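Local coordinates for protein type I modular polyketide synthase (Streptomyces albus subsp. albus, PDB 6IYR) that probably loads a malonyl-type extender unit from coenzyme A onto the acyl carrier protein of module 8 during salinomycin assembly, at residues E204-A209 and A432-S437; S437-W442 and V448-V453; G276-L281 and L299-A304. One frame throughout, in Å; residues are numbered along the deposited sequence.

Contact 1: residues E204-A209 and A432-S437; sequences EVWRAA and ARFLTS
Helix 204-208 and helix 432-437, which meet through Trp206 and Phe434, cross at 55° between their N-to-C directions with axes 12.1 Å apart at closest approach, and even their nearest CA atoms, those of Trp206 and Phe434, are 9.3 Å from each other. Such spacing is too wide for backbones to pack directly, and large side chains bridge it. Phe434 does most of this work. With its CG swung anti to the backbone N (chi1 -151°), the phenyl ring reaches across until its far carbon, CZ, lies 3.3 Å from CG1 of Val205, with CE2 close by. The same CZ sits over a face of the Trp206 indole, 3.7 Å from CD1. The phenyl and the indole's five-membered ring lean obliquely on one another, centroids 5.0 Å apart and planes at 47°.

The two helices belong to the large, α/β-hydrolase-like part of the acyltransferase fold. Helix 188-208 leads toward strand 215-218 at one margin of the parallel sheet, and helix 431-443 follows strand 419-421 at the other, and the aromatic pair joins two helices far apart in sequence.

Farther along the indole, the six-membered ring meets Ser437: CZ2 is 4.1 Å from the serine CB, and CH2 is 3.8 Å from its carbonyl O. The polar ends of this buried group are satisfied nearby, since Trp206 NE1 bonds to Thr423 OG1 and Ser437 OG to Thr423 O. Around the rings, Trp206 also packs on Gln421 of strand 419-421 and on Leu438 one residue past Ser437, while Val205 touches Phe153 of helix 151-164.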
ATOM      1  N   GLU A 204      -7.716   4.675   5.840  1.00 28.13           N
ATOM      2  CA  GLU A 204      -8.957   5.073   6.448  1.00 31.88           C
ATOM      3  C   GLU A 204     -10.132   4.987   5.466  1.00 36.21           C
ATOM      4  O   GLU A 204     -11.197   4.563   5.849  1.00 30.50           O
ATOM      5  CB  GLU A 204      -8.810   6.494   6.922  1.00 31.62           C
ATOM      6  CG  GLU A 204      -9.993   6.981   7.717  1.00 34.59           C
ATOM      7  CD  GLU A 204     -10.039   6.380   9.102  1.00 42.95           C
ATOM      8  OE1 GLU A 204      -9.133   5.585   9.492  1.00 42.23           O
ATOM      9  OE2 GLU A 204     -11.002   6.723   9.806  1.00 56.84           O
ATOM     10  N   VAL A 205      -9.886   5.216   4.181  1.00 29.70           N
ATOM     11  CA  VAL A 205     -10.917   4.928   3.142  1.00 30.93           C
ATOM     12  C   VAL A 205     -11.236   3.469   3.061  1.00 29.59           C
ATOM     13  O   VAL A 205     -12.385   3.105   3.083  1.00 31.06           O
ATOM     14  CB  VAL A 205     -10.489   5.437   1.766  1.00 26.44           C
ATOM     15  CG1 VAL A 205     -11.552   5.177   0.694  1.00 32.62           C
ATOM     16  CG2 VAL A 205     -10.221   6.907   1.885  1.00 28.48           C
ATOM     17  N   TRP A 206     -10.227   2.607   3.120  1.00 26.49           N
ATOM     18  CA  TRP A 206     -10.479   1.190   3.127  1.00 23.47           C
ATOM     19  C   TRP A 206     -11.327   0.822   4.340  1.00 37.71           C
ATOM     20  O   TRP A 206     -12.331   0.123   4.221  1.00 30.94           O
ATOM     21  CB  TRP A 206      -9.189   0.397   3.122  1.00 29.85           C
ATOM     22  CG  TRP A 206      -8.560   0.178   1.749  1.00 31.57           C
ATOM     23  CD1 TRP A 206      -7.533   0.891   1.199  1.00 28.04           C
ATOM     24  CD2 TRP A 206      -8.908  -0.823   0.787  1.00 30.82           C
ATOM     25  NE1 TRP A 206      -7.186   0.365  -0.015  1.00 27.53           N
ATOM     26  CE2 TRP A 206      -8.049  -0.652  -0.321  1.00 31.53           C
ATOM     27  CE3 TRP A 206      -9.867  -1.834   0.743  1.00 30.95           C
ATOM     28  CZ2 TRP A 206      -8.107  -1.472  -1.445  1.00 28.10           C
ATOM     29  CZ3 TRP A 206      -9.864  -2.702  -0.346  1.00 30.50           C
ATOM     30  CH2 TRP A 206      -9.005  -2.512  -1.419  1.00 28.67           C
ATOM     31  N   ARG A 207     -10.975   1.397   5.496  1.00 31.19           N
ATOM     32  CA  ARG A 207     -11.691   1.172   6.750  1.00 37.89           C
ATOM     33  C   ARG A 207     -13.134   1.657   6.704  1.00 34.68           C
ATOM     34  O   ARG A 207     -14.034   0.941   7.068  1.00 35.99           O
ATOM     35  CB  ARG A 207     -10.989   1.902   7.891  1.00 37.48           C
ATOM     36  CG  ARG A 207     -10.307   1.018   8.911  1.00 54.85           C
ATOM     37  CD  ARG A 207     -10.071   1.773  10.217  1.00 64.78           C
ATOM     38  NE  ARG A 207     -10.911   2.970  10.313  1.00 74.07           N
ATOM     39  CZ  ARG A 207     -11.944   3.140  11.137  1.00 64.13           C
ATOM     40  NH1 ARG A 207     -12.313   2.195  11.991  1.00 49.78           N
ATOM     41  NH2 ARG A 207     -12.619   4.278  11.104  1.00 60.62           N
ATOM     42  N   ALA A 208     -13.338   2.868   6.223  1.00 31.31           N
ATOM     43  CA  ALA A 208     -14.688   3.426   6.033  1.00 35.41           C
ATOM     44  C   ALA A 208     -15.552   2.572   5.086  1.00 37.80           C
ATOM     45  O   ALA A 208     -16.783   2.558   5.182  1.00 43.25           O
ATOM     46  CB  ALA A 208     -14.581   4.847   5.515  1.00 34.08           C
ATOM     47  N   ALA A 209     -14.908   1.872   4.169  1.00 33.65           N
ATOM     48  CA  ALA A 209     -15.592   1.049   3.189  1.00 30.54           C
ATOM     49  C   ALA A 209     -15.814  -0.346   3.739  1.00 34.01           C
ATOM     50  O   ALA A 209     -16.161  -1.289   3.021  1.00 35.58           O
ATOM     51  CB  ALA A 209     -14.748   0.971   1.932  1.00 38.39           C
ATOM     52  N   ALA A 432     -12.092   6.318  -9.507  1.00 38.80           N
ATOM     53  CA  ALA A 432     -12.221   5.280 -10.522  1.00 38.88           C
ATOM     54  C   ALA A 432     -11.301   4.135 -10.154  1.00 41.04           C
ATOM     55  O   ALA A 432     -11.692   2.966 -10.184  1.00 34.37           O
ATOM     56  CB  ALA A 432     -11.853   5.818 -11.900  1.00 45.23           C
ATOM     57  N   ARG A 433     -10.052   4.460  -9.840  1.00 35.31           N
ATOM     58  CA  ARG A 433      -9.080   3.410  -9.593  1.00 32.28           C
ATOM     59  C   ARG A 433      -9.363   2.766  -8.235  1.00 26.02           C
ATOM     60  O   ARG A 433      -9.291   1.553  -8.054  1.00 29.43           O
ATOM     61  CB  ARG A 433      -7.660   3.954  -9.663  1.00 31.83           C
ATOM     62  CG  ARG A 433      -6.608   3.028  -9.071  1.00 32.17           C
ATOM     63  CD  ARG A 433      -6.621   1.625  -9.670  1.00 34.83           C
ATOM     64  NE  ARG A 433      -6.393   1.665 -11.101  1.00 38.24           N
ATOM     65  CZ  ARG A 433      -6.460   0.603 -11.896  1.00 47.96           C
ATOM     66  NH1 ARG A 433      -6.288   0.738 -13.203  1.00 42.25           N
ATOM     67  NH2 ARG A 433      -6.697  -0.591 -11.386  1.00 48.12           N
ATOM     68  N   PHE A 434      -9.743   3.585  -7.293  1.00 27.26           N
ATOM     69  CA  PHE A 434      -9.995   3.083  -5.965  1.00 30.21           C
ATOM     70  C   PHE A 434     -11.154   2.096  -6.027  1.00 37.04           C
ATOM     71  O   PHE A 434     -11.042   0.989  -5.539  1.00 31.32           O
ATOM     72  CB  PHE A 434     -10.276   4.249  -5.010  1.00 30.76           C
ATOM     73  CG  PHE A 434      -9.885   3.972  -3.564  1.00 32.14           C
ATOM     74  CD1 PHE A 434     -10.223   2.771  -2.943  1.00 38.74           C
ATOM     75  CD2 PHE A 434      -9.252   4.936  -2.806  1.00 38.22           C
ATOM     76  CE1 PHE A 434      -9.894   2.528  -1.610  1.00 38.71           C
ATOM     77  CE2 PHE A 434      -8.923   4.697  -1.479  1.00 34.85           C
ATOM     78  CZ  PHE A 434      -9.232   3.488  -0.888  1.00 35.74           C
ATOM     79  N   LEU A 435     -12.243   2.465  -6.702  1.00 35.27           N
ATOM     80  CA  LEU A 435     -13.385   1.558  -6.831  1.00 30.84           C
ATOM     81  C   LEU A 435     -12.951   0.288  -7.446  1.00 22.69           C
ATOM     82  O   LEU A 435     -13.416  -0.797  -7.066  1.00 33.27           O
ATOM     83  CB  LEU A 435     -14.482   2.147  -7.736  1.00 33.64           C
ATOM     84  CG  LEU A 435     -15.653   2.811  -7.046  1.00 45.17           C
ATOM     85  CD1 LEU A 435     -16.638   3.320  -8.097  1.00 51.32           C
ATOM     86  CD2 LEU A 435     -16.337   1.842  -6.096  1.00 38.64           C
ATOM     87  N   THR A 436     -12.118   0.363  -8.464  1.00 28.11           N
ATOM     88  CA  THR A 436     -11.711  -0.884  -9.053  1.00 29.96           C
ATOM     89  C   THR A 436     -10.818  -1.731  -8.140  1.00 36.91           C
ATOM     90  O   THR A 436     -10.963  -2.965  -8.072  1.00 31.96           O
ATOM     91  CB  THR A 436     -11.268  -0.812 -10.533  1.00 38.17           C
ATOM     92  OG1 THR A 436     -10.095  -1.580 -10.749  1.00 40.80           O
ATOM     93  CG2 THR A 436     -11.141   0.553 -11.061  1.00 37.66           C
ATOM     94  N   SER A 437     -10.080  -1.065  -7.263  1.00 30.83           N
ATOM     95  CA  SER A 437      -9.359  -1.787  -6.207  1.00 30.96           C
ATOM     96  C   SER A 437     -10.285  -2.441  -5.196  1.00 25.52           C
ATOM     97  O   SER A 437     -10.074  -3.586  -4.859  1.00 28.57           O
ATOM     98  CB  SER A 437      -8.359  -0.866  -5.518  1.00 28.53           C
ATOM     99  OG  SER A 437      -7.309  -0.563  -6.439  1.00 27.41           O
TER

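Contact 2: residues S437-W442 and V448-V453; sequences SLAEAW and VDWDTV
Leu438 lies against both Val448 and Trp450 of the returning chain: its carbonyl O is 3.5 Å from CG2 of Val448, while its CB rests 4.1 Å from CH2 of Trp450. Its branch extends farther, and CD1 slides past CG2 of Val453, running in the opposite direction. Ala439 turns its CB away, yet its backbone is close enough for the Trp450 ring to press against it; CH2 of the indole ends 3.9 Å from the Ala439 N, which sits at the ring edge. Two residues on, the Ala441 methyl lightly touches CG2 of Val448.

Trp442 completes the surface. Its CG is anti to the backbone N (chi1 -180°), which carries the indole out toward residues 448-453, and its CB packs 3.8 Å from Val448 CG2 and 3.7 Å from Trp450 CZ2. Against its face comes the edge of Trp450 in a T-shaped arrangement: the five-membered rings have centroids 4.4 Å apart and planes at 73°, and Trp450 NE1 approaches Trp442 CD1 to 3.3 Å. Val448 CG1 meanwhile lies over the centre of one face of Trp450, so Trp450 has the valine on a face and Trp442 at its N-H edge.

Here the chain leaving helix 431-443 folds back on it; beyond it, Trp442 and Trp450 both reach Thr44 of strand 41-47, probably part of the linker domain preceding the acyltransferase proper. A short 3-10 turn shapes the return, with Asp449 O accepting from both the N and the OG1 of Thr452. The two indole nitrogens, although near, are both donors and do not bond. The Trp450 N-H edge instead meets the Trp442 π cloud, which Arg89 also engages through a cation-π interaction, so the cluster combines apolar burial with probable electrostatic attraction.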
ATOM      1  N   SER A 437     -10.080  -1.065  -7.263  1.00 30.83           N
ATOM      2  CA  SER A 437      -9.359  -1.787  -6.207  1.00 30.96           C
ATOM      3  C   SER A 437     -10.285  -2.441  -5.196  1.00 25.52           C
ATOM      4  O   SER A 437     -10.074  -3.586  -4.859  1.00 28.57           O
ATOM      5  CB  SER A 437      -8.359  -0.866  -5.518  1.00 28.53           C
ATOM      6  OG  SER A 437      -7.309  -0.563  -6.439  1.00 27.41           O
ATOM      7  N   LEU A 438     -11.281  -1.712  -4.702  1.00 30.26           N
ATOM      8  CA  LEU A 438     -12.306  -2.311  -3.874  1.00 31.87           C
ATOM      9  C   LEU A 438     -12.974  -3.527  -4.552  1.00 37.27           C
ATOM     10  O   LEU A 438     -13.236  -4.531  -3.902  1.00 33.78           O
ATOM     11  CB  LEU A 438     -13.376  -1.296  -3.525  1.00 29.31           C
ATOM     12  CG  LEU A 438     -12.923  -0.073  -2.756  1.00 35.12           C
ATOM     13  CD1 LEU A 438     -14.055   0.940  -2.767  1.00 34.57           C
ATOM     14  CD2 LEU A 438     -12.579  -0.439  -1.317  1.00 39.78           C
ATOM     15  N   ALA A 439     -13.242  -3.440  -5.853  1.00 33.11           N
ATOM     16  CA  ALA A 439     -13.873  -4.556  -6.570  1.00 33.80           C
ATOM     17  C   ALA A 439     -13.016  -5.790  -6.581  1.00 30.11           C
ATOM     18  O   ALA A 439     -13.515  -6.896  -6.384  1.00 29.75           O
ATOM     19  CB  ALA A 439     -14.171  -4.151  -8.007  1.00 34.10           C
ATOM     20  N   GLU A 440     -11.752  -5.637  -6.954  1.00 28.67           N
ATOM     21  CA  GLU A 440     -10.823  -6.768  -6.924  1.00 34.77           C
ATOM     22  C   GLU A 440     -10.835  -7.405  -5.563  1.00 29.41           C
ATOM     23  O   GLU A 440     -10.825  -8.631  -5.427  1.00 33.96           O
ATOM     24  CB  GLU A 440      -9.392  -6.341  -7.184  1.00 37.93           C
ATOM     25  CG  GLU A 440      -9.134  -5.853  -8.578  1.00 52.60           C
ATOM     26  CD  GLU A 440      -7.832  -5.100  -8.661  1.00 64.07           C
ATOM     27  OE1 GLU A 440      -6.848  -5.565  -8.030  1.00 61.21           O
ATOM     28  OE2 GLU A 440      -7.829  -4.030  -9.307  1.00 51.23           O
ATOM     29  N   ALA A 441     -10.733  -6.570  -4.557  1.00 29.23           N
ATOM     30  CA  ALA A 441     -10.707  -7.097  -3.194  1.00 34.35           C
ATOM     31  C   ALA A 441     -11.962  -7.912  -2.935  1.00 29.84           C
ATOM     32  O   ALA A 441     -11.903  -9.046  -2.466  1.00 34.34           O
ATOM     33  CB  ALA A 441     -10.631  -5.973  -2.199  1.00 27.75           C
ATOM     34  N   TRP A 442     -13.104  -7.280  -3.147  1.00 32.51           N
ATOM     35  CA  TRP A 442     -14.396  -7.924  -2.891  1.00 31.92           C
ATOM     36  C   TRP A 442     -14.531  -9.243  -3.650  1.00 31.02           C
ATOM     37  O   TRP A 442     -14.944 -10.250  -3.079  1.00 31.26           O
ATOM     38  CB  TRP A 442     -15.542  -6.963  -3.221  1.00 34.33           C
ATOM     39  CG  TRP A 442     -16.861  -7.552  -2.974  1.00 39.04           C
ATOM     40  CD1 TRP A 442     -17.522  -7.586  -1.794  1.00 37.79           C
ATOM     41  CD2 TRP A 442     -17.671  -8.282  -3.916  1.00 37.84           C
ATOM     42  NE1 TRP A 442     -18.685  -8.307  -1.927  1.00 35.83           N
ATOM     43  CE2 TRP A 442     -18.826  -8.697  -3.233  1.00 38.55           C
ATOM     44  CE3 TRP A 442     -17.574  -8.528  -5.290  1.00 40.69           C
ATOM     45  CZ2 TRP A 442     -19.875  -9.368  -3.866  1.00 40.18           C
ATOM     46  CZ3 TRP A 442     -18.615  -9.209  -5.922  1.00 47.13           C
ATOM     47  CH2 TRP A 442     -19.743  -9.628  -5.205  1.00 41.63           C
ATOM     48  N   VAL A 448     -15.788  -5.795   1.519  1.00 42.69           N
ATOM     49  CA  VAL A 448     -16.203  -4.465   1.161  1.00 38.89           C
ATOM     50  C   VAL A 448     -17.695  -4.317   1.486  1.00 37.57           C
ATOM     51  O   VAL A 448     -18.482  -5.233   1.269  1.00 40.64           O
ATOM     52  CB  VAL A 448     -15.952  -4.234  -0.347  1.00 41.40           C
ATOM     53  CG1 VAL A 448     -16.455  -2.860  -0.794  1.00 39.86           C
ATOM     54  CG2 VAL A 448     -14.473  -4.416  -0.652  1.00 42.99           C
ATOM     55  N   ASP A 449     -18.067  -3.143   1.949  1.00 37.91           N
ATOM     56  CA  ASP A 449     -19.452  -2.794   2.160  1.00 41.54           C
ATOM     57  C   ASP A 449     -19.918  -1.815   1.101  1.00 34.45           C
ATOM     58  O   ASP A 449     -19.597  -0.621   1.134  1.00 40.25           O
ATOM     59  CB  ASP A 449     -19.615  -2.161   3.536  1.00 39.60           C
ATOM     60  CG  ASP A 449     -21.075  -1.820   3.849  1.00 52.84           C
ATOM     61  OD1 ASP A 449     -21.974  -2.142   3.051  1.00 46.32           O
ATOM     62  OD2 ASP A 449     -21.323  -1.167   4.867  1.00 50.09           O
ATOM     63  N   TRP A 450     -20.647  -2.319   0.115  1.00 35.21           N
ATOM     64  CA  TRP A 450     -20.949  -1.517  -1.071  1.00 31.88           C
ATOM     65  C   TRP A 450     -21.851  -0.325  -0.830  1.00 37.40           C
ATOM     66  O   TRP A 450     -21.770   0.655  -1.566  1.00 40.40           O
ATOM     67  CB  TRP A 450     -21.472  -2.403  -2.179  1.00 31.35           C
ATOM     68  CG  TRP A 450     -20.374  -3.273  -2.694  1.00 33.70           C
ATOM     69  CD1 TRP A 450     -20.240  -4.596  -2.511  1.00 35.35           C
ATOM     70  CD2 TRP A 450     -19.247  -2.854  -3.471  1.00 34.16           C
ATOM     71  NE1 TRP A 450     -19.092  -5.046  -3.115  1.00 39.15           N
ATOM     72  CE2 TRP A 450     -18.484  -3.997  -3.746  1.00 36.96           C
ATOM     73  CE3 TRP A 450     -18.813  -1.618  -3.968  1.00 35.07           C
ATOM     74  CZ2 TRP A 450     -17.306  -3.949  -4.502  1.00 33.53           C
ATOM     75  CZ3 TRP A 450     -17.691  -1.582  -4.758  1.00 31.40           C
ATOM     76  CH2 TRP A 450     -16.930  -2.736  -4.993  1.00 31.80           C
ATOM     77  N   ASP A 451     -22.591  -0.347   0.280  1.00 40.78           N
ATOM     78  CA  ASP A 451     -23.352   0.811   0.741  1.00 39.37           C
ATOM     79  C   ASP A 451     -22.495   2.066   0.948  1.00 52.96           C
ATOM     80  O   ASP A 451     -23.014   3.186   0.897  1.00 41.37           O
ATOM     81  CB  ASP A 451     -24.090   0.472   2.045  1.00 49.08           C
ATOM     82  CG  ASP A 451     -25.231  -0.539   1.836  1.00 55.74           C
ATOM     83  OD1 ASP A 451     -25.690  -0.685   0.688  1.00 50.19           O
ATOM     84  OD2 ASP A 451     -25.657  -1.197   2.811  1.00 52.40           O
ATOM     85  N   THR A 452     -21.186   1.900   1.168  1.00 38.71           N
ATOM     86  CA  THR A 452     -20.370   3.034   1.563  1.00 39.99           C
ATOM     87  C   THR A 452     -19.914   3.818   0.352  1.00 40.89           C
ATOM     88  O   THR A 452     -19.337   4.897   0.480  1.00 43.90           O
ATOM     89  CB  THR A 452     -19.164   2.584   2.429  1.00 39.53           C
ATOM     90  OG1 THR A 452     -18.347   1.644   1.709  1.00 39.06           O
ATOM     91  CG2 THR A 452     -19.682   1.913   3.697  1.00 39.30           C
ATOM     92  N   VAL A 453     -20.160   3.256  -0.825  1.00 39.60           N
ATOM     93  CA  VAL A 453     -19.834   3.912  -2.070  1.00 40.37           C
ATOM     94  C   VAL A 453     -21.079   4.541  -2.672  1.00 51.84           C
ATOM     95  O   VAL A 453     -21.976   3.854  -3.126  1.00 42.74           O
ATOM     96  CB  VAL A 453     -19.310   2.913  -3.105  1.00 42.83           C
ATOM     97  CG1 VAL A 453     -19.214   3.595  -4.473  1.00 42.18           C
ATOM     98  CG2 VAL A 453     -17.982   2.345  -2.641  1.00 43.34           C
TER

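Contact 3: residues G276-L281 and L299-A304; sequences GERLAL and LDELMA
Segment 276-281, a short 3-10 turn running into strand 279-286, faces one side of helix 296-308, with the CA atoms of Leu279 and Leu299 nearest at 7.4 Å. From the start of the strand, Leu279 points its side chain at the helix. Its CD2 meets CD1 of Leu299 at 3.4 Å, tighter than usual for two carbons, though the off-rotamer placement of Leu299 leaves that closeness less certain. The other methyl, CD1, rests more loosely on CB of Leu302, 4.2 Å away.

Strands 257-261, 279-286, 289-294 and 313-316 with helices 265-273 and 296-308 follow one another as βαββαβ, the ferredoxin-like topology of the small subdomain of acyltransferases. The leucines fill the gap between its sheet and second helix, where Val292 of the adjacent strand and Val259 of the one beyond it join them.

One residue before Leu279 the character changes. Arg278 bends at chi3, bringing NH2 to Glu301 OE1 at 3.1 Å with an N-H...O angle of 152°. The guanidinium stands almost perpendicular to the carboxylate, planes 84° apart, and reaches the oxygen on its syn side but 32° out of the carboxylate plane. A single nitrogen makes this salt bridge, in contrast to a two-pronged grip. OE1 also accepts from Trp275 NE1, just ahead of the turn, so two donors restrain the same oxygen. With Arg278 exposed and Glu301 only partly covered, the ion pair is probably screened by solvent, and the buried leucines are likely to supply much of the cohesion.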
ATOM      1  N   GLY A 276      32.063  -5.197   3.168  1.00 26.33           N
ATOM      2  CA  GLY A 276      32.059  -4.734   4.558  1.00 28.39           C
ATOM      3  C   GLY A 276      31.058  -3.627   4.783  1.00 32.72           C
ATOM      4  O   GLY A 276      30.011  -3.569   4.120  1.00 29.25           O
ATOM      5  N   GLU A 277      31.444  -2.646   5.587  1.00 31.96           N
ATOM      6  CA  GLU A 277      30.564  -1.503   5.865  1.00 35.93           C
ATOM      7  C   GLU A 277      30.223  -0.584   4.682  1.00 31.29           C
ATOM      8  O   GLU A 277      29.495   0.388   4.848  1.00 26.05           O
ATOM      9  CB  GLU A 277      31.093  -0.612   6.976  1.00 41.79           C
ATOM     10  CG  GLU A 277      32.283  -1.137   7.730  1.00 65.11           C
ATOM     11  CD  GLU A 277      31.896  -2.228   8.667  1.00 66.46           C
ATOM     12  OE1 GLU A 277      32.787  -2.720   9.384  1.00 81.55           O
ATOM     13  OE2 GLU A 277      30.702  -2.609   8.642  1.00 94.50           O
ATOM     14  N   ARG A 278      30.780  -0.856   3.521  1.00 25.97           N
ATOM     15  CA  ARG A 278      30.473  -0.071   2.344  1.00 32.10           C
ATOM     16  C   ARG A 278      29.114  -0.452   1.730  1.00 27.19           C
ATOM     17  O   ARG A 278      28.613   0.256   0.886  1.00 25.84           O
ATOM     18  CB  ARG A 278      31.582  -0.185   1.303  1.00 26.92           C
ATOM     19  CG  ARG A 278      32.952   0.242   1.782  1.00 31.38           C
ATOM     20  CD  ARG A 278      33.965   0.155   0.659  1.00 46.46           C
ATOM     21  NE  ARG A 278      33.673   1.128  -0.363  1.00 34.87           N
ATOM     22  CZ  ARG A 278      33.772   0.915  -1.661  1.00 43.09           C
ATOM     23  NH1 ARG A 278      33.463   1.880  -2.498  1.00 38.90           N
ATOM     24  NH2 ARG A 278      34.171  -0.255  -2.115  1.00 37.42           N
ATOM     25  N   LEU A 279      28.568  -1.591   2.148  1.00 24.96           N
ATOM     26  CA  LEU A 279      27.294  -2.130   1.672  1.00 28.47           C
ATOM     27  C   LEU A 279      26.542  -2.699   2.864  1.00 35.87           C
ATOM     28  O   LEU A 279      27.136  -2.939   3.906  1.00 24.00           O
ATOM     29  CB  LEU A 279      27.473  -3.257   0.657  1.00 26.43           C
ATOM     30  CG  LEU A 279      28.065  -2.882  -0.693  1.00 25.69           C
ATOM     31  CD1 LEU A 279      28.174  -4.107  -1.571  1.00 31.20           C
ATOM     32  CD2 LEU A 279      27.260  -1.782  -1.391  1.00 28.93           C
ATOM     33  N   ALA A 280      25.227  -2.797   2.751  1.00 25.54           N
ATOM     34  CA  ALA A 280      24.429  -3.394   3.806  1.00 24.91           C
ATOM     35  C   ALA A 280      23.215  -4.042   3.167  1.00 29.02           C
ATOM     36  O   ALA A 280      22.723  -3.607   2.108  1.00 25.97           O
ATOM     37  CB  ALA A 280      24.024  -2.347   4.828  1.00 30.60           C
ATOM     38  N   LEU A 281      22.732  -5.104   3.789  1.00 24.44           N
ATOM     39  CA  LEU A 281      21.456  -5.692   3.392  1.00 24.95           C
ATOM     40  C   LEU A 281      20.294  -4.842   3.913  1.00 25.29           C
ATOM     41  O   LEU A 281      20.030  -4.775   5.117  1.00 29.21           O
ATOM     42  CB  LEU A 281      21.345  -7.131   3.895  1.00 30.16           C
ATOM     43  CG  LEU A 281      20.037  -7.795   3.412  1.00 34.67           C
ATOM     44  CD1 LEU A 281      19.884  -7.790   1.902  1.00 42.02           C
ATOM     45  CD2 LEU A 281      20.012  -9.213   3.934  1.00 40.26           C
ATOM     46  N   LEU A 299      28.140   0.274  -4.820  1.00 26.65           N
ATOM     47  CA  LEU A 299      26.946  -0.173  -5.485  1.00 25.53           C
ATOM     48  C   LEU A 299      27.232  -0.445  -6.961  1.00 28.20           C
ATOM     49  O   LEU A 299      26.642  -1.351  -7.551  1.00 28.50           O
ATOM     50  CB  LEU A 299      25.867   0.901  -5.392  1.00 28.42           C
ATOM     51  CG  LEU A 299      24.765   0.908  -4.342  1.00 40.29           C
ATOM     52  CD1 LEU A 299      24.899  -0.099  -3.241  1.00 38.28           C
ATOM     53  CD2 LEU A 299      24.516   2.297  -3.795  1.00 38.36           C
ATOM     54  N   ASP A 300      27.992   0.425  -7.610  1.00 29.48           N
ATOM     55  CA  ASP A 300      28.378   0.149  -9.014  1.00 31.28           C
ATOM     56  C   ASP A 300      29.081  -1.219  -9.146  1.00 26.97           C
ATOM     57  O   ASP A 300      28.876  -1.942 -10.118  1.00 31.21           O
ATOM     58  CB  ASP A 300      29.320   1.247  -9.564  1.00 31.97           C
ATOM     59  CG  ASP A 300      28.616   2.591  -9.794  1.00 32.55           C
ATOM     60  OD1 ASP A 300      27.397   2.594 -10.010  1.00 40.04           O
ATOM     61  OD2 ASP A 300      29.265   3.639  -9.669  1.00 46.17           O
ATOM     62  N   GLU A 301      30.030  -1.501  -8.261  1.00 27.64           N
ATOM     63  CA  GLU A 301      30.774  -2.753  -8.382  1.00 32.08           C
ATOM     64  C   GLU A 301      29.960  -3.962  -7.954  1.00 27.57           C
ATOM     65  O   GLU A 301      30.049  -5.015  -8.573  1.00 26.02           O
ATOM     66  CB  GLU A 301      32.111  -2.704  -7.652  1.00 39.53           C
ATOM     67  CG  GLU A 301      32.128  -1.725  -6.524  1.00 54.71           C
ATOM     68  CD  GLU A 301      33.514  -1.305  -6.089  1.00 50.65           C
ATOM     69  OE1 GLU A 301      33.801  -1.546  -4.905  1.00 41.32           O
ATOM     70  OE2 GLU A 301      34.221  -0.586  -6.836  1.00 43.52           O
ATOM     71  N   LEU A 302      28.987  -3.742  -7.075  1.00 28.86           N
ATOM     72  CA  LEU A 302      28.010  -4.812  -6.779  1.00 28.09           C
ATOM     73  C   LEU A 302      27.179  -5.199  -8.002  1.00 26.70           C
ATOM     74  O   LEU A 302      27.053  -6.389  -8.350  1.00 27.71           O
ATOM     75  CB  LEU A 302      27.064  -4.374  -5.630  1.00 27.51           C
ATOM     76  CG  LEU A 302      25.923  -5.386  -5.400  1.00 28.36           C
ATOM     77  CD1 LEU A 302      26.530  -6.668  -4.884  1.00 31.97           C
ATOM     78  CD2 LEU A 302      24.927  -4.827  -4.401  1.00 31.27           C
ATOM     79  N   MET A 303      26.672  -4.194  -8.710  1.00 29.26           N
ATOM     80  CA  MET A 303      25.889  -4.472  -9.912  1.00 32.08           C
ATOM     81  C   MET A 303      26.694  -5.207 -10.999  1.00 28.89           C
ATOM     82  O   MET A 303      26.233  -6.170 -11.594  1.00 36.95           O
ATOM     83  CB  MET A 303      25.309  -3.176 -10.472  1.00 33.07           C
ATOM     84  CG  MET A 303      24.164  -2.616  -9.654  1.00 39.63           C
ATOM     85  SD  MET A 303      23.583  -1.018 -10.241  1.00 43.32           S
ATOM     86  CE  MET A 303      23.161  -1.422 -11.937  1.00 46.52           C
ATOM     87  N   ALA A 304      27.921  -4.782 -11.207  1.00 33.15           N
ATOM     88  CA  ALA A 304      28.788  -5.440 -12.175  1.00 36.41           C
ATOM     89  C   ALA A 304      29.042  -6.906 -11.767  1.00 39.23           C
ATOM     90  O   ALA A 304      28.902  -7.834 -12.570  1.00 39.88           O
ATOM     91  CB  ALA A 304      30.109  -4.671 -12.257  1.00 31.05           C
TER

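Contacts 1 and 2 are neighbours, their centres about 7 Å apart, and share helix 431-443 and Ser437 itself. They also touch directly: Ala209 O probably hydrogen-bonds to Asp449 N, and the Trp206 ring packs on Leu438. Both are buried and rely on aromatic rings, oblique in contact 1 and T-shaped in contact 2, with no hydrogen bond across either pair of segments. Contact 3 lies on the opposite side of the chain's centre, about 40 Å from contact 1 and 44 Å from contact 2 between centres, in the small subdomain. There aliphatic side chains form the inner layer and a salt bridge the outer one, reflecting a strand-helix seam that opens at the protein surface.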